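Local coordinates for organic hydroperoxide resistance protein OHRB (Bacillus subtilis, PDB 2BJO) that helps Bacillus subtilis resist organic hydroperoxides as a stress protein of the OsmC/Ohr family, at residues H62-E66 against Q67-I71. The protein carries 3 engineered substitutions. Sequence-based numbering, arbitrary orientation.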
loop_
_atom_site.group_PDB
_atom_site.type_symbol
_atom_site.label_atom_id
_atom_site.label_comp_id
_atom_site.label_asym_id
_atom_site.label_seq_id
_atom_site.Cartn_x
_atom_site.Cartn_y
_atom_site.Cartn_z
ATOM N N HIS A 62 -3.462 5.500 18.270
ATOM C CA HIS A 62 -2.280 5.873 19.048
ATOM C C HIS A 62 -2.326 7.332 19.536
ATOM O O HIS A 62 -1.945 7.601 20.655
ATOM C CB HIS A 62 -1.013 5.593 18.212
ATOM C CG HIS A 62 0.262 5.978 18.893
ATOM N ND1 HIS A 62 0.724 7.279 18.944
ATOM C CD2 HIS A 62 1.165 5.235 19.573
ATOM C CE1 HIS A 62 1.855 7.327 19.621
ATOM N NE2 HIS A 62 2.144 6.098 20.006
ATOM N N VAL A 63 -2.768 8.300 18.736
ATOM C CA VAL A 63 -2.750 9.714 19.149
ATOM C C VAL A 63 -3.809 9.978 20.229
ATOM O O VAL A 63 -3.623 10.776 21.144
ATOM C CB VAL A 63 -2.796 10.747 17.993
ATOM C CG1 VAL A 63 -1.539 10.621 17.182
ATOM C CG2 VAL A 63 -4.028 10.607 17.139
ATOM N N ALA A 64 -4.919 9.268 20.098
ATOM C CA ALA A 64 -6.021 9.300 21.042
ATOM C C ALA A 64 -5.572 8.694 22.367
ATOM O O ALA A 64 -5.849 9.256 23.434
ATOM C CB ALA A 64 -7.207 8.578 20.456
ATOM N N LYS A 65 -4.890 7.552 22.294
ATOM C CA LYS A 65 -4.374 6.873 23.481
ATOM C C LYS A 65 -3.519 7.746 24.385
ATOM O O LYS A 65 -3.665 7.734 25.606
ATOM C CB LYS A 65 -3.489 5.702 23.060
ATOM C CG LYS A 65 -4.055 4.380 23.454
ATOM C CD LYS A 65 -3.636 3.966 24.870
ATOM C CE LYS A 65 -4.232 2.577 25.215
ATOM N NZ LYS A 65 -3.360 1.555 25.921
ATOM N N GLU A 66 -2.621 8.475 23.731
ATOM C CA GLU A 66 -1.801 9.528 24.318
ATOM C C GLU A 66 -2.543 10.551 25.195
ATOM O O GLU A 66 -1.943 11.147 26.088
ATOM C CB GLU A 66 -1.056 10.236 23.177
ATOM C CG GLU A 66 0.149 9.497 22.636
ATOM C CD GLU A 66 1.283 9.463 23.656
ATOM O OE1 GLU A 66 1.719 8.325 23.956
ATOM O OE2 GLU A 66 1.712 10.535 24.166
ATOM N N GLN A 67 -3.825 10.761 24.910
ATOM C CA GLN A 67 -4.752 11.622 25.638
ATOM C C GLN A 67 -5.803 10.872 26.471
ATOM O O GLN A 67 -6.761 11.475 26.952
ATOM C CB GLN A 67 -5.429 12.539 24.612
ATOM C CG GLN A 67 -4.411 13.452 23.963
ATOM C CD GLN A 67 -5.026 14.591 23.184
ATOM O OE1 GLN A 67 -5.999 15.207 23.644
ATOM N NE2 GLN A 67 -4.466 14.872 22.002
ATOM N N ASN A 68 -5.594 9.561 26.621
ATOM C CA ASN A 68 -6.481 8.577 27.277
ATOM C C ASN A 68 -7.893 8.481 26.691
ATOM O O ASN A 68 -8.874 8.226 27.399
ATOM C CB ASN A 68 -6.511 8.791 28.790
ATOM C CG ASN A 68 -5.114 8.777 29.355
ATOM O OD1 ASN A 68 -4.681 7.713 29.786
ATOM N ND2 ASN A 68 -4.392 9.898 29.315
ATOM N N ILE A 69 -7.942 8.686 25.378
ATOM C CA ILE A 69 -9.190 8.664 24.631
ATOM C C ILE A 69 -9.281 7.320 23.907
ATOM O O ILE A 69 -8.343 6.899 23.247
ATOM C CB ILE A 69 -9.308 9.882 23.681
ATOM C CG1 ILE A 69 -9.335 11.180 24.484
ATOM C CG2 ILE A 69 -10.588 9.829 22.820
ATOM C CD1 ILE A 69 -9.145 12.463 23.711
ATOM N N GLU A 70 -10.423 6.657 24.043
ATOM C CA GLU A 70 -10.760 5.433 23.344
ATOM C C GLU A 70 -11.582 5.828 22.136
ATOM O O GLU A 70 -12.598 6.480 22.313
ATOM C CB GLU A 70 -11.639 4.530 24.212
ATOM C CG GLU A 70 -10.980 4.032 25.493
ATOM C CD GLU A 70 -9.857 3.070 25.193
ATOM O OE1 GLU A 70 -10.080 2.143 24.389
ATOM O OE2 GLU A 70 -8.746 3.232 25.740
ATOM N N ILE A 71 -11.191 5.453 20.924
ATOM C CA ILE A 71 -11.959 5.848 19.740
ATOM C C ILE A 71 -12.544 4.646 19.014
ATOM O O ILE A 71 -11.984 3.548 19.014
ATOM C CB ILE A 71 -11.166 6.732 18.768
ATOM C CG1 ILE A 71 -9.842 6.089 18.375
ATOM C CG2 ILE A 71 -10.907 8.111 19.380
ATOM C CD1 ILE A 71 -9.306 6.681 17.097
HETATM O O HOH W 1 -2.176 13.046 21.245
#
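The carbonyl oxygen A64 O takes two backbone N-H groups, one over each face of its plane. I69 N donates to A64 O at 2.9 Å, with an N-H...O angle of 161°. Q67 N donates from the other face and is more bent, at 143°. A third bond, N68 N to K65 O at 2.8 Å, closes a type I turn from K65 to N68. Together the bonds from I69 and N68 form a Schellman motif that ends helix 44-65. N68 is its C' residue, and its positive phi turns the chain out of the helix. An apolar contact follows the turn. The methyl A64 CB lies 4.1 Å from I69 CB and 3.9 Å from the branch methyl I71 CG2. L111 of helix 105-118 also packs on A64, and L103 touches both isoleucines. The side chain of Q67 runs extended beyond CG (chi2 -167°) and reaches outward beside the last turn, which brings NE2 to a water on V63 O. This water donates to V63 O at 2.7 Å and accepts from Q67 NE2 at 3.0 Å. The same NE2 bonds E110 of helix 105-118, and Q67 OE1 has a weak bond from K107. Late carbonyls of the helix thus find donors in the turn and in water, while the Q67 amide ties the helix end to helix 105-118.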